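FixK2 protein (Bradyrhizobium japonicum, PDB 4I2O) probably acts as a DNA-binding transcription factor of the CRP/FNR superfamily, linked to the control of nitrogen fixation genes. Local coordinates at residues E56-V64 with R113-E121. The protein carries 1 engineered substitution. Sequence-based numbering, arbitrary orientation.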
loop_
_atom_site.group_PDB
_atom_site.type_symbol
_atom_site.label_atom_id
_atom_site.label_comp_id
_atom_site.label_asym_id
_atom_site.label_seq_id
_atom_site.Cartn_x
_atom_site.Cartn_y
_atom_site.Cartn_z
ATOM N N GLU A 56 -0.240 -4.720 -18.230
ATOM C CA GLU A 56 0.553 -5.371 -19.296
ATOM C C GLU A 56 1.188 -6.667 -18.749
ATOM O O GLU A 56 1.468 -6.762 -17.557
ATOM C CB GLU A 56 1.619 -4.382 -19.854
ATOM C CG GLU A 56 2.736 -4.983 -20.752
ATOM C CD GLU A 56 3.891 -4.023 -21.061
ATOM O OE1 GLU A 56 3.652 -2.801 -21.249
ATOM O OE2 GLU A 56 5.046 -4.513 -21.118
ATOM N N PRO A 57 1.397 -7.681 -19.607
ATOM C CA PRO A 57 2.096 -8.906 -19.190
ATOM C C PRO A 57 3.437 -8.656 -18.457
ATOM O O PRO A 57 4.285 -7.879 -18.911
ATOM C CB PRO A 57 2.319 -9.629 -20.522
ATOM C CG PRO A 57 1.112 -9.242 -21.319
ATOM C CD PRO A 57 0.939 -7.774 -21.008
ATOM N N ALA A 58 3.600 -9.302 -17.299
ATOM C CA ALA A 58 4.770 -9.101 -16.433
ATOM C C ALA A 58 5.855 -10.050 -16.871
ATOM O O ALA A 58 6.101 -11.036 -16.196
ATOM C CB ALA A 58 4.391 -9.406 -14.971
ATOM N N GLU A 59 6.503 -9.735 -17.987
ATOM C CA GLU A 59 7.408 -10.650 -18.667
ATOM C C GLU A 59 8.867 -10.502 -18.212
ATOM O O GLU A 59 9.645 -11.477 -18.207
ATOM C CB GLU A 59 7.303 -10.389 -20.161
ATOM C CG GLU A 59 8.014 -11.384 -21.032
ATOM C CD GLU A 59 7.692 -11.176 -22.515
ATOM O OE1 GLU A 59 6.725 -10.430 -22.807
ATOM O OE2 GLU A 59 8.406 -11.756 -23.373
ATOM N N TYR A 60 9.221 -9.296 -17.814
ATOM C CA TYR A 60 10.570 -9.003 -17.344
ATOM C C TYR A 60 10.575 -8.405 -15.960
ATOM O O TYR A 60 9.566 -7.852 -15.519
ATOM C CB TYR A 60 11.294 -8.054 -18.316
ATOM C CG TYR A 60 11.420 -8.695 -19.640
ATOM C CD1 TYR A 60 12.484 -9.553 -19.916
ATOM C CD2 TYR A 60 10.462 -8.484 -20.620
ATOM C CE1 TYR A 60 12.573 -10.171 -21.122
ATOM C CE2 TYR A 60 10.554 -9.102 -21.840
ATOM C CZ TYR A 60 11.610 -9.937 -22.081
ATOM O OH TYR A 60 11.701 -10.569 -23.292
ATOM N N VAL A 61 11.700 -8.569 -15.257
ATOM C CA VAL A 61 11.950 -7.908 -13.975
ATOM C C VAL A 61 13.202 -7.087 -14.196
ATOM O O VAL A 61 14.069 -7.497 -14.958
ATOM C CB VAL A 61 12.166 -8.922 -12.849
ATOM C CG1 VAL A 61 12.327 -8.222 -11.501
ATOM C CG2 VAL A 61 10.942 -9.879 -12.775
ATOM N N TYR A 62 13.296 -5.953 -13.514
ATOM C CA TYR A 62 14.266 -4.891 -13.863
ATOM C C TYR A 62 15.034 -4.384 -12.641
ATOM O O TYR A 62 14.507 -4.393 -11.521
ATOM C CB TYR A 62 13.497 -3.668 -14.390
ATOM C CG TYR A 62 12.546 -3.937 -15.550
ATOM C CD1 TYR A 62 12.923 -3.655 -16.859
ATOM C CD2 TYR A 62 11.284 -4.471 -15.335
ATOM C CE1 TYR A 62 12.040 -3.930 -17.957
ATOM C CE2 TYR A 62 10.405 -4.727 -16.397
ATOM C CZ TYR A 62 10.788 -4.452 -17.698
ATOM O OH TYR A 62 9.880 -4.707 -18.727
ATOM N N GLN A 63 16.256 -3.895 -12.848
ATOM C CA GLN A 63 16.979 -3.270 -11.755
ATOM C C GLN A 63 17.553 -1.974 -12.297
ATOM O O GLN A 63 18.182 -1.971 -13.351
ATOM C CB GLN A 63 18.082 -4.195 -11.226
ATOM C CG GLN A 63 18.896 -3.550 -10.116
ATOM C CD GLN A 63 20.039 -4.412 -9.670
ATOM O OE1 GLN A 63 20.710 -5.056 -10.501
ATOM N NE2 GLN A 63 20.280 -4.451 -8.353
ATOM N N VAL A 64 17.284 -0.848 -11.633
ATOM C CA VAL A 64 17.922 0.422 -12.090
ATOM C C VAL A 64 19.440 0.357 -11.919
ATOM O O VAL A 64 19.943 -0.014 -10.847
ATOM C CB VAL A 64 17.324 1.615 -11.297
ATOM C CG1 VAL A 64 17.846 2.929 -11.791
ATOM C CG2 VAL A 64 15.773 1.623 -11.348
ATOM N N ARG A 113 19.174 -3.195 -15.784
ATOM C CA ARG A 113 19.476 -4.593 -16.165
ATOM C C ARG A 113 18.121 -5.311 -16.088
ATOM O O ARG A 113 17.257 -4.940 -15.270
ATOM C CB ARG A 113 20.453 -5.224 -15.178
ATOM C CG ARG A 113 21.809 -4.520 -15.116
ATOM C CD ARG A 113 22.859 -5.221 -14.254
ATOM N NE ARG A 113 22.318 -5.907 -13.081
ATOM C CZ ARG A 113 23.062 -6.633 -12.241
ATOM N NH1 ARG A 113 24.373 -6.753 -12.446
ATOM N NH2 ARG A 113 22.506 -7.244 -11.194
ATOM N N LEU A 114 17.883 -6.321 -16.926
ATOM C CA LEU A 114 16.614 -7.050 -16.778
ATOM C C LEU A 114 16.795 -8.535 -17.012
ATOM O O LEU A 114 17.741 -8.933 -17.655
ATOM C CB LEU A 114 15.509 -6.492 -17.681
ATOM C CG LEU A 114 15.858 -6.305 -19.164
ATOM C CD1 LEU A 114 15.636 -7.557 -19.942
ATOM C CD2 LEU A 114 15.016 -5.186 -19.733
ATOM N N VAL A 115 15.873 -9.335 -16.478
ATOM C CA VAL A 115 15.926 -10.781 -16.619
ATOM C C VAL A 115 14.525 -11.231 -16.950
ATOM O O VAL A 115 13.574 -10.558 -16.594
ATOM C CB VAL A 115 16.368 -11.466 -15.308
ATOM C CG1 VAL A 115 17.846 -11.158 -15.011
ATOM C CG2 VAL A 115 15.534 -11.014 -14.189
ATOM N N LYS A 116 14.384 -12.357 -17.639
ATOM C CA LYS A 116 13.035 -12.843 -17.877
ATOM C C LYS A 116 12.431 -13.332 -16.567
ATOM O O LYS A 116 13.090 -14.015 -15.779
ATOM C CB LYS A 116 12.977 -13.974 -18.893
ATOM C CG LYS A 116 13.511 -13.604 -20.242
ATOM C CD LYS A 116 13.120 -14.635 -21.302
ATOM C CE LYS A 116 13.834 -14.318 -22.615
ATOM N NZ LYS A 116 15.321 -14.354 -22.453
ATOM N N ARG A 117 11.185 -12.946 -16.350
ATOM C CA ARG A 117 10.404 -13.467 -15.237
ATOM C C ARG A 117 10.411 -15.014 -15.235
ATOM O O ARG A 117 10.547 -15.645 -14.183
ATOM C CB ARG A 117 8.992 -12.904 -15.315
ATOM C CG ARG A 117 8.020 -13.434 -14.279
ATOM C CD ARG A 117 8.460 -13.201 -12.840
ATOM N NE ARG A 117 7.402 -13.625 -11.909
ATOM C CZ ARG A 117 7.016 -14.894 -11.729
ATOM N NH1 ARG A 117 7.566 -15.888 -12.428
ATOM N NH2 ARG A 117 6.061 -15.183 -10.857
ATOM N N SER A 118 10.325 -15.636 -16.404
ATOM C CA SER A 118 10.305 -17.103 -16.444
ATOM C C SER A 118 11.655 -17.679 -15.994
ATOM O O SER A 118 11.747 -18.795 -15.473
ATOM C CB SER A 118 9.963 -17.589 -17.853
ATOM O OG SER A 118 10.816 -17.009 -18.835
ATOM N N SER A 119 12.719 -16.918 -16.217
ATOM C CA SER A 119 14.030 -17.345 -15.762
ATOM C C SER A 119 14.113 -17.367 -14.225
ATOM O O SER A 119 14.715 -18.287 -13.659
ATOM C CB SER A 119 15.123 -16.471 -16.384
ATOM O OG SER A 119 15.347 -16.936 -17.698
ATOM N N LEU A 120 13.499 -16.371 -13.579
ATOM C CA LEU A 120 13.417 -16.287 -12.112
ATOM C C LEU A 120 12.563 -17.407 -11.523
ATOM O O LEU A 120 12.914 -17.993 -10.485
ATOM C CB LEU A 120 12.850 -14.915 -11.653
ATOM C CG LEU A 120 13.857 -13.772 -11.785
ATOM C CD1 LEU A 120 13.247 -12.434 -11.419
ATOM C CD2 LEU A 120 15.091 -14.029 -10.937
ATOM N N GLU A 121 11.416 -17.671 -12.159
ATOM C CA GLU A 121 10.495 -18.743 -11.732
ATOM C C GLU A 121 11.218 -20.091 -11.750
ATOM O O GLU A 121 10.995 -20.951 -10.899
ATOM C CB GLU A 121 9.274 -18.790 -12.663
ATOM C CG GLU A 121 8.190 -19.827 -12.295
ATOM C CD GLU A 121 7.358 -19.440 -11.062
ATOM O OE1 GLU A 121 7.222 -18.228 -10.782
ATOM O OE2 GLU A 121 6.831 -20.359 -10.377
#
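With Leu114 CG set between its backbone N and carbonyl carbon (chi1 50°) and the CG of Tyr60 and of Tyr62 each anti to its own carbonyl carbon, the forked leucine lies against both rings. Its CD1 meets Tyr60 CD1 at 3.7 Å, while CD2 reaches CE1 of Tyr62, whose other side-chain neighbours include Phe92 and Tyr52. A branched tip suits this spot because each methyl serves a different ring. Tyr60, broad enough to touch two residues at once, also runs alongside Lys116, with its CE1 3.7 Å from the aliphatic CG. Cutting Tyr60 back to an alanine is likely to leave Leu114 CD1 and Lys116 CG without the ring they lean on, opening a gap beside Leu114.

The two strands pair antiparallel: Val61 N bonds Val115 O at 3.0 Å and Val115 N returns to Val61 O, while Gln63 and Arg113 exchange a second pair of backbone bonds. Beta-branched Val61 sits well in such a strand; it shares with Val115 the face opposite Tyr62 and Leu114, and its CG2 packs 3.7 Å from Leu120 CD1 on the following helix. An amide suits position Gln63: NE2 donates to Gly89 O while OE1 lies 2.9 Å from Arg113 NH2. As strand gives way to helix, Arg117 N bonds Glu59 O at 2.8 Å from above the carbonyl plane. Arg117 NH1 forms a salt bridge with Glu121 OE1, NE bonds Glu95 O, and the side chain packs on Trp135 of the second subunit.

This pairing of inner antiparallel strands, the second running straight into a helix, belongs to the cupin-like beta-roll of the cyclic nucleotide-binding domain in CRP/FNR regulators.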